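PDB 4NZK: AlgX/AlgJ SGNH hydrolase-like domain-containing protein from Eubacterium siraeum, which is of unknown function but belongs to the DHHW family of the SGNH hydrolase clan and may therefore act as a hydrolase on an unidentified ester substrate. Local coordinates for residues Val200-Met203 against Tyr204-Glu208; Gly169-Tyr172 against Ala173-Phe177; Ala317-Phe320 against Ile321-Asn324; Pro108-Gly111 against Ala112-Pro116. One frame throughout, in Å; residues are numbered along the deposited sequence. Where two conformers were deposited one is given.

Interaction 1. Residues Val200-Met203 against Tyr204-Glu208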
loop_
_atom_site.group_PDB
_atom_site.type_symbol
_atom_site.label_atom_id
_atom_site.label_comp_id
_atom_site.label_asym_id
_atom_site.label_seq_id
_atom_site.Cartn_x
_atom_site.Cartn_y
_atom_site.Cartn_z
ATOM N N VAL A 200 -15.053 -8.575 6.989
ATOM C CA VAL A 200 -15.721 -8.256 5.736
ATOM C C VAL A 200 -15.287 -6.830 5.417
ATOM O O VAL A 200 -15.606 -5.867 6.151
ATOM C CB VAL A 200 -17.237 -8.305 5.881
ATOM C CG1 VAL A 200 -17.922 -7.851 4.607
ATOM C CG2 VAL A 200 -17.711 -9.694 6.257
ATOM N N GLY A 201 -14.570 -6.690 4.318
ATOM C CA GLY A 201 -13.953 -5.433 3.966
ATOM C C GLY A 201 -14.807 -4.570 3.045
ATOM O O GLY A 201 -16.048 -4.722 2.975
ATOM N N THR A 202 -14.112 -3.721 2.297
ATOM C CA THR A 202 -14.758 -2.730 1.449
ATOM C C THR A 202 -15.574 -3.313 0.316
ATOM O O THR A 202 -16.398 -2.585 -0.242
ATOM C CB THR A 202 -13.769 -1.743 0.817
ATOM O OG1 THR A 202 -12.843 -2.496 0.071
ATOM C CG2 THR A 202 -13.027 -0.951 1.859
HETATM N N MSE A 203 -15.373 -4.586 -0.050
HETATM C CA MSE A 203 -16.131 -5.166 -1.139
HETATM C C MSE A 203 -17.600 -5.255 -0.815
HETATM O O MSE A 203 -18.422 -5.319 -1.723
HETATM C CB MSE A 203 -15.669 -6.553 -1.617
HETATM C CG MSE A 203 -14.346 -6.419 -2.319
HETATM SE SE MSE A 203 -14.625 -5.552 -4.055
HETATM C CE MSE A 203 -12.751 -5.433 -4.454
ATOM N N TYR A 204 -17.956 -5.273 0.462
ATOM C CA TYR A 204 -19.400 -5.328 0.807
ATOM C C TYR A 204 -20.059 -4.048 0.269
ATOM O O TYR A 204 -20.984 -4.116 -0.536
ATOM C CB TYR A 204 -19.586 -5.595 2.305
ATOM C CG TYR A 204 -21.016 -5.772 2.744
ATOM C CD1 TYR A 204 -21.928 -6.503 1.983
ATOM C CD2 TYR A 204 -21.439 -5.274 3.959
ATOM C CE1 TYR A 204 -23.255 -6.664 2.408
ATOM C CE2 TYR A 204 -22.755 -5.423 4.371
ATOM C CZ TYR A 204 -23.645 -6.124 3.619
ATOM O OH TYR A 204 -24.940 -6.294 4.089
ATOM N N ALA A 205 -19.525 -2.886 0.637
ATOM C CA ALA A 205 -20.047 -1.624 0.121
ATOM C C ALA A 205 -19.852 -1.481 -1.388
ATOM O O ALA A 205 -20.758 -1.027 -2.096
ATOM C CB ALA A 205 -19.392 -0.453 0.848
ATOM N N PHE A 206 -18.658 -1.823 -1.892
ATOM C CA PHE A 206 -18.355 -1.598 -3.315
ATOM C C PHE A 206 -19.257 -2.427 -4.241
ATOM O O PHE A 206 -19.475 -2.049 -5.381
ATOM C CB PHE A 206 -16.902 -1.905 -3.645
ATOM C CG PHE A 206 -15.929 -0.780 -3.424
ATOM C CD1 PHE A 206 -15.803 -0.138 -2.218
ATOM C CD2 PHE A 206 -15.103 -0.408 -4.455
ATOM C CE1 PHE A 206 -14.844 0.846 -2.033
ATOM C CE2 PHE A 206 -14.165 0.598 -4.305
ATOM C CZ PHE A 206 -14.020 1.212 -3.077
ATOM N N THR A 207 -19.730 -3.583 -3.782
ATOM C CA THR A 207 -20.621 -4.427 -4.579
ATOM C C THR A 207 -22.102 -4.074 -4.340
ATOM O O THR A 207 -22.987 -4.849 -4.655
ATOM C CB THR A 207 -20.392 -5.919 -4.261
ATOM O OG1 THR A 207 -20.744 -6.171 -2.880
ATOM C CG2 THR A 207 -18.909 -6.293 -4.578
ATOM N N GLU A 208 -22.333 -2.894 -3.776
ATOM C CA GLU A 208 -23.666 -2.406 -3.462
ATOM C C GLU A 208 -24.362 -3.353 -2.468
ATOM O O GLU A 208 -25.535 -3.722 -2.602
ATOM C CB GLU A 208 -24.494 -2.139 -4.730
ATOM C CG GLU A 208 -23.751 -1.492 -5.905
ATOM C CD GLU A 208 -23.041 -0.178 -5.586
ATOM O OE1 GLU A 208 -22.206 -0.170 -4.653
ATOM O OE2 GLU A 208 -23.275 0.844 -6.306
HETATM O O HOH W 1 -17.902 -2.589 3.138
#
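T207 folds back on M203: its backbone N donates to M203 O at 3.0 Å, and its hydroxyl OG1 lies 2.7 Å from M203 O and 3.1 Å from Y204 O. With OG1 between the backbone N and the carbonyl carbon (chi1 64°), the hydroxyl is turned back to the preceding turn; from beyond the helix, N210 N donates to it. A valine here, without the hydroxyl, would probably leave N210 N without its acceptor and the M203 and Y204 carbonyls without the OG1 contact. One residue earlier, F206 N binds T202 O at 2.9 Å, and the F206 ring brings CD1 and CE1 to T202 CB. The segments span a loop, the short helix 203-206 and its end, a Schellman motif in which E208, at positive phi, is the C-prime residue. At the helix start Y204 N binds G201 O, and a water bridges G201 O to A205 N. V200 CG1 rests 3.6 Å from Y204 CB, the two side chains crossing obliquely. Farther out, E211 takes the Y204 hydroxyl, D162 and T161 hold the backbone N atoms of T202 and G201, and I213 and Q62 pack on M203.

Interaction 2. Residues Gly169-Tyr172 against Ala173-Phe177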
loop_
_atom_site.group_PDB
_atom_site.type_symbol
_atom_site.label_atom_id
_atom_site.label_comp_id
_atom_site.label_asym_id
_atom_site.label_seq_id
_atom_site.Cartn_x
_atom_site.Cartn_y
_atom_site.Cartn_z
ATOM N N GLY A 169 0.638 -10.313 1.509
ATOM C CA GLY A 169 0.918 -9.727 0.199
ATOM C C GLY A 169 1.817 -8.514 0.347
ATOM O O GLY A 169 2.808 -8.357 -0.388
ATOM N N ALA A 170 1.481 -7.650 1.296
ATOM C CA ALA A 170 2.274 -6.442 1.528
ATOM C C ALA A 170 3.688 -6.797 1.919
ATOM O O ALA A 170 4.620 -6.068 1.558
ATOM C CB ALA A 170 1.639 -5.582 2.581
ATOM N N TYR A 171 3.863 -7.887 2.680
ATOM C CA TYR A 171 5.200 -8.340 3.042
ATOM C C TYR A 171 6.044 -8.650 1.827
ATOM O O TYR A 171 7.230 -8.269 1.773
ATOM C CB TYR A 171 5.119 -9.603 3.919
ATOM C CG TYR A 171 6.439 -10.242 4.215
ATOM C CD1 TYR A 171 7.304 -9.698 5.175
ATOM C CD2 TYR A 171 6.872 -11.342 3.503
ATOM C CE1 TYR A 171 8.553 -10.280 5.449
ATOM C CE2 TYR A 171 8.124 -11.945 3.780
ATOM C CZ TYR A 171 8.960 -11.398 4.739
ATOM O OH TYR A 171 10.182 -12.010 5.053
ATOM N N TYR A 172 5.484 -9.372 0.855
ATOM C CA TYR A 172 6.283 -9.682 -0.339
ATOM C C TYR A 172 6.684 -8.442 -1.131
ATOM O O TYR A 172 7.770 -8.397 -1.708
ATOM C CB TYR A 172 5.591 -10.679 -1.219
ATOM C CG TYR A 172 5.557 -12.065 -0.611
ATOM C CD1 TYR A 172 6.731 -12.740 -0.293
ATOM C CD2 TYR A 172 4.361 -12.693 -0.336
ATOM C CE1 TYR A 172 6.697 -14.015 0.297
ATOM C CE2 TYR A 172 4.318 -13.949 0.241
ATOM C CZ TYR A 172 5.486 -14.622 0.539
ATOM O OH TYR A 172 5.448 -15.908 1.069
ATOM N N ALA A 173 5.812 -7.440 -1.183
ATOM C CA ALA A 173 6.146 -6.193 -1.841
ATOM C C ALA A 173 7.190 -5.433 -1.036
ATOM O O ALA A 173 8.196 -4.958 -1.609
ATOM C CB ALA A 173 4.900 -5.374 -2.077
ATOM N N ALA A 174 7.020 -5.383 0.290
ATOM C CA ALA A 174 8.003 -4.736 1.155
ATOM C C ALA A 174 9.356 -5.411 0.995
ATOM O O ALA A 174 10.408 -4.754 0.955
ATOM C CB ALA A 174 7.558 -4.746 2.610
ATOM N N LYS A 175 9.335 -6.738 0.924
ATOM C CA LYS A 175 10.571 -7.496 0.748
ATOM C C LYS A 175 11.295 -7.121 -0.540
ATOM O O LYS A 175 12.511 -6.953 -0.553
ATOM C CB LYS A 175 10.236 -8.987 0.761
ATOM C CG LYS A 175 11.437 -9.895 0.516
ATOM C CD LYS A 175 11.127 -11.372 0.738
ATOM C CE LYS A 175 12.352 -12.234 0.453
ATOM N NZ LYS A 175 12.144 -13.561 1.042
ATOM N N ALA A 176 10.535 -6.944 -1.610
ATOM C CA ALA A 176 11.146 -6.581 -2.888
ATOM C C ALA A 176 11.814 -5.200 -2.790
ATOM O O ALA A 176 12.901 -4.979 -3.324
ATOM C CB ALA A 176 10.110 -6.560 -3.988
ATOM N N PHE A 177 11.120 -4.265 -2.146
ATOM C CA PHE A 177 11.677 -2.921 -1.950
ATOM C C PHE A 177 12.920 -2.938 -1.088
ATOM O O PHE A 177 13.939 -2.352 -1.456
ATOM C CB PHE A 177 10.636 -1.971 -1.382
ATOM C CG PHE A 177 11.231 -0.728 -0.790
ATOM C CD1 PHE A 177 11.853 0.198 -1.572
ATOM C CD2 PHE A 177 11.157 -0.508 0.573
ATOM C CE1 PHE A 177 12.428 1.327 -0.979
ATOM C CE2 PHE A 177 11.738 0.572 1.151
ATOM C CZ PHE A 177 12.371 1.515 0.369
#
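K175 N donates to Y171 O at 2.7 Å, and A174 N reaches A170 O at 2.8 Å with an N-H...O angle of 164°. A173 N to G169 O (3.2 Å) and A176 N to Y172 O, likewise i to i+4, are longer. Side chains add lighter contacts. K175 CB sits 3.3 Å from Y171 O, and the chain then runs extended, CG anti to the backbone N (chi1 177°), which brings CD obliquely to within 4.3 Å of Y171 CE2, a loose contact. A174 CB lies 3.4 Å from A170 O, while A173 CB comes to 3.7 Å from the same A170 O. The two tyrosines lean together, Y171 CD2 lying 4.0 Å above one face of the Y172 ring, toward its rim. Their hydroxyls bind outside this turn, that of Y171 to K186 O and that of Y172 to E155. H152 stacks on the Y172 ring, F297 meets Y171 edge-to-face, and W165 packs on A170 and A173. Alanines on the buried flank and an exposed lysine make helix 167-180 amphipathic; F177 meets F103 of strand 101-107 in the mixed central sheet edge-to-face and A174 touches F298, consistent with an alpha/beta SGNH-type fold.

Interaction 3. Residues Ala317-Phe320 against Ile321-Asn324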
loop_
_atom_site.group_PDB
_atom_site.type_symbol
_atom_site.label_atom_id
_atom_site.label_comp_id
_atom_site.label_asym_id
_atom_site.label_seq_id
_atom_site.Cartn_x
_atom_site.Cartn_y
_atom_site.Cartn_z
ATOM N N ALA A 317 6.545 18.789 -0.058
ATOM C CA ALA A 317 7.280 17.550 0.188
ATOM C C ALA A 317 8.809 17.646 0.058
ATOM O O ALA A 317 9.537 17.073 0.888
ATOM C CB ALA A 317 6.705 16.389 -0.635
ATOM N N PRO A 318 9.315 18.365 -0.949
ATOM C CA PRO A 318 10.785 18.394 -1.041
ATOM C C PRO A 318 11.438 19.035 0.198
ATOM O O PRO A 318 12.500 18.587 0.662
ATOM C CB PRO A 318 11.039 19.179 -2.327
ATOM C CG PRO A 318 9.818 18.864 -3.151
ATOM C CD PRO A 318 8.671 18.879 -2.164
ATOM N N ASP A 319 10.794 20.052 0.753
ATOM C CA ASP A 319 11.312 20.680 1.964
ATOM C C ASP A 319 11.144 19.750 3.180
ATOM O O ASP A 319 11.987 19.729 4.060
ATOM C CB ASP A 319 10.625 22.002 2.219
ATOM C CG ASP A 319 11.170 23.132 1.349
ATOM O OD1 ASP A 319 12.163 22.956 0.602
ATOM O OD2 ASP A 319 10.584 24.235 1.479
ATOM N N PHE A 320 10.047 19.007 3.237
ATOM C CA PHE A 320 9.861 18.007 4.296
ATOM C C PHE A 320 11.002 16.966 4.280
ATOM O O PHE A 320 11.505 16.573 5.336
ATOM C CB PHE A 320 8.475 17.368 4.105
ATOM C CG PHE A 320 8.120 16.355 5.124
ATOM C CD1 PHE A 320 7.717 16.755 6.388
ATOM C CD2 PHE A 320 8.132 15.026 4.825
ATOM C CE1 PHE A 320 7.340 15.833 7.330
ATOM C CE2 PHE A 320 7.763 14.093 5.773
ATOM C CZ PHE A 320 7.349 14.503 7.023
ATOM N N ILE A 321 11.393 16.508 3.093
ATOM C CA ILE A 321 12.516 15.571 2.942
ATOM C C ILE A 321 13.809 16.182 3.493
ATOM O O ILE A 321 14.562 15.536 4.243
ATOM C CB ILE A 321 12.678 15.146 1.450
ATOM C CG1 ILE A 321 11.893 13.872 1.159
ATOM C CG2 ILE A 321 14.120 14.835 1.031
ATOM C CD1 ILE A 321 10.497 13.809 1.653
ATOM N N LYS A 322 14.073 17.420 3.083
ATOM C CA LYS A 322 15.315 18.100 3.456
ATOM C C LYS A 322 15.365 18.352 4.956
ATOM O O LYS A 322 16.378 18.039 5.629
ATOM C CB LYS A 322 15.455 19.405 2.676
ATOM C CG LYS A 322 15.630 19.180 1.197
ATOM C CD LYS A 322 15.546 20.474 0.383
ATOM C CE LYS A 322 15.705 20.179 -1.111
ATOM N NZ LYS A 322 14.801 19.086 -1.496
ATOM N N ASP A 323 14.261 18.850 5.496
ATOM C CA ASP A 323 14.209 19.205 6.909
ATOM C C ASP A 323 14.388 18.007 7.844
ATOM O O ASP A 323 14.913 18.159 8.949
ATOM C CB ASP A 323 12.891 19.904 7.230
ATOM C CG ASP A 323 12.777 21.320 6.601
ATOM O OD1 ASP A 323 13.788 21.910 6.135
ATOM O OD2 ASP A 323 11.634 21.854 6.570
ATOM N N ASN A 324 13.899 16.840 7.423
ATOM C CA ASN A 324 13.964 15.641 8.241
ATOM C C ASN A 324 15.096 14.663 7.931
ATOM O O ASN A 324 15.145 13.549 8.485
ATOM C CB ASN A 324 12.600 14.991 8.218
ATOM C CG ASN A 324 11.566 15.881 8.878
ATOM O OD1 ASN A 324 11.585 16.038 10.085
ATOM N ND2 ASN A 324 10.734 16.533 8.086
#
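I321 N to A317 O, K322 N to P318 O, D323 N to D319 O (2.8 Å, the shortest) and N324 N to F320 O form four successive i to i+4 bonds of helix 317-323. Two carbonyls take a second donor from a side chain. N324 ND2 gives F320 O a bond of 2.9 Å, in the carbonyl plane and on a lone pair. The same ND2 stands 3.4 Å above one face of the F320 ring, near its rim, with amide and ring planes 58° apart. The ring is turned to meet it by CG lying anti to the backbone N (chi1 -178°). A leucine in place of F320 would probably deprive this amide of the flat face beneath it and F238 of its edge-to-face partner. At the other carbonyl, K322 bends at its last torsion (chi4 50°) to bring NZ to P318 O at 3.2 Å, from the opposite face to K322 N; NZ also binds K95 O. I321 CD1 touches F320 CD2 at 4.1 Å, these side chains crossing at about a right angle. The helix packs on F92 of helix 83-96 through A317 and I321, and on C284 and C308 of strands 282-287 and 304-309 through F320.

Interaction 4. Residues Pro108-Gly111 against Ala112-Pro116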
loop_
_atom_site.group_PDB
_atom_site.type_symbol
_atom_site.label_atom_id
_atom_site.label_comp_id
_atom_site.label_asym_id
_atom_site.label_seq_id
_atom_site.Cartn_x
_atom_site.Cartn_y
_atom_site.Cartn_z
ATOM N N PRO A 108 -0.596 -4.244 -8.251
ATOM C CA PRO A 108 -1.920 -4.516 -8.759
ATOM C C PRO A 108 -2.866 -4.870 -7.624
ATOM O O PRO A 108 -2.437 -5.115 -6.509
ATOM C CB PRO A 108 -1.705 -5.742 -9.620
ATOM C CG PRO A 108 -0.622 -6.457 -8.930
ATOM C CD PRO A 108 0.306 -5.406 -8.401
ATOM N N THR A 109 -4.152 -4.868 -7.948
ATOM C CA THR A 109 -5.180 -5.423 -7.108
ATOM C C THR A 109 -5.386 -6.893 -7.505
ATOM O O THR A 109 -4.719 -7.418 -8.431
ATOM C CB THR A 109 -6.463 -4.609 -7.227
ATOM O OG1 THR A 109 -6.867 -4.586 -8.604
ATOM C CG2 THR A 109 -6.255 -3.180 -6.715
ATOM N N ALA A 110 -6.263 -7.579 -6.784
ATOM C CA ALA A 110 -6.362 -9.030 -6.912
ATOM C C ALA A 110 -6.672 -9.526 -8.309
ATOM O O ALA A 110 -6.299 -10.629 -8.669
ATOM C CB ALA A 110 -7.370 -9.599 -5.918
ATOM N N GLY A 111 -7.388 -8.716 -9.094
ATOM C CA GLY A 111 -7.803 -9.102 -10.419
ATOM C C GLY A 111 -6.659 -9.354 -11.365
ATOM O O GLY A 111 -6.846 -9.999 -12.411
ATOM N N ALA A 112 -5.462 -8.861 -11.051
ATOM C CA ALA A 112 -4.314 -9.226 -11.888
ATOM C C ALA A 112 -4.023 -10.727 -11.885
ATOM O O ALA A 112 -3.491 -11.266 -12.878
ATOM C CB ALA A 112 -3.073 -8.541 -11.418
ATOM N N TYR A 113 -4.355 -11.385 -10.770
ATOM C CA TYR A 113 -3.987 -12.766 -10.566
ATOM C C TYR A 113 -5.129 -13.770 -10.460
ATOM O O TYR A 113 -4.944 -14.939 -10.782
ATOM C CB TYR A 113 -3.159 -12.892 -9.289
ATOM C CG TYR A 113 -2.005 -11.920 -9.200
ATOM C CD1 TYR A 113 -0.957 -11.991 -10.095
ATOM C CD2 TYR A 113 -1.953 -10.964 -8.222
ATOM C CE1 TYR A 113 0.102 -11.079 -10.043
ATOM C CE2 TYR A 113 -0.895 -10.063 -8.139
ATOM C CZ TYR A 113 0.143 -10.131 -9.058
ATOM O OH TYR A 113 1.168 -9.224 -8.963
ATOM N N TYR A 114 -6.281 -13.326 -9.971
ATOM C CA TYR A 114 -7.357 -14.221 -9.564
ATOM C C TYR A 114 -8.660 -14.148 -10.354
ATOM O O TYR A 114 -9.605 -14.839 -10.007
ATOM C CB TYR A 114 -7.669 -13.940 -8.101
ATOM C CG TYR A 114 -6.509 -14.297 -7.185
ATOM C CD1 TYR A 114 -6.187 -15.611 -6.922
ATOM C CD2 TYR A 114 -5.756 -13.334 -6.585
ATOM C CE1 TYR A 114 -5.136 -15.942 -6.074
ATOM C CE2 TYR A 114 -4.720 -13.649 -5.719
ATOM C CZ TYR A 114 -4.405 -14.957 -5.475
ATOM O OH TYR A 114 -3.370 -15.212 -4.614
ATOM N N LEU A 115 -8.705 -13.339 -11.399
ATOM C CA LEU A 115 -9.899 -13.279 -12.227
ATOM C C LEU A 115 -10.110 -14.619 -12.905
ATOM O O LEU A 115 -9.162 -15.163 -13.495
ATOM C CB LEU A 115 -9.757 -12.118 -13.228
ATOM C CG LEU A 115 -10.982 -11.525 -13.868
ATOM C CD1 LEU A 115 -11.955 -10.974 -12.813
ATOM C CD2 LEU A 115 -10.542 -10.450 -14.833
ATOM N N PRO A 116 -11.339 -15.173 -12.815
ATOM C CA PRO A 116 -11.524 -16.487 -13.388
ATOM C C PRO A 116 -11.583 -16.460 -14.883
ATOM O O PRO A 116 -11.639 -15.384 -15.525
ATOM C CB PRO A 116 -12.857 -16.982 -12.809
ATOM C CG PRO A 116 -13.429 -15.881 -12.054
ATOM C CD PRO A 116 -12.482 -14.743 -11.998
HETATM O O HOH W 2 -6.620 -12.592 -13.348
#
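Y113 reaches back across P108. CB is 3.9 Å from A110 O, CG stands anti to the carbonyl carbon (chi1 -50°), and from there the ring runs out over A112, whose CB lies 4.0 Å above the centre of one face. Farther along, CE2 comes within 3.7 Å of P108 CG, the tyrosine and proline side chains crossing at about a right angle. At the tip, OH is 3.3 Å from P108 CG and hydrogen-bonds to Y146 O. P108 CB in turn meets A112 CB at 3.6 Å. The next tyrosine, Y114, places its CD2 edge beside A110 O, near the ring plane, and its hydroxyl binds T153 O. A110 O accepts both Y113 N and Y114 N, each at 3.0 Å. A112 N binds T109 O, and a water joins G111 O to L115 N. H126 and I130 of helix 126-136 pack on P108, and the T109 side chain lies about 4 Å from an unidentified bound molecule. This is the loop and short, weakly bonded helix that follow strand 101-107 of the central sheet, as in the strand-to-helix connections of alpha/beta folds, beside what may be a pocket.

Along the chain the order is interaction 4, 2, 1 and 3, with no touch between them. Interactions 4 and 1 have centres about 17 Å apart and nearest atoms about 7 Å apart; both meet strand 62-67 of the three-stranded antiparallel sheet (53-59, 62-67, 70-75). Interaction 2, centred about 17 Å from interaction 4, sets F177 against F103 of strand 101-107, the strand leading into interaction 4. Interaction 3 lies across the chain's centre from both 1 and 4, its centre about 37 Å from that of interaction 1, on strands 282-287 and 304-309 of the same seven-stranded sheet. These local turns thus probably mark separate places round one alpha/beta core.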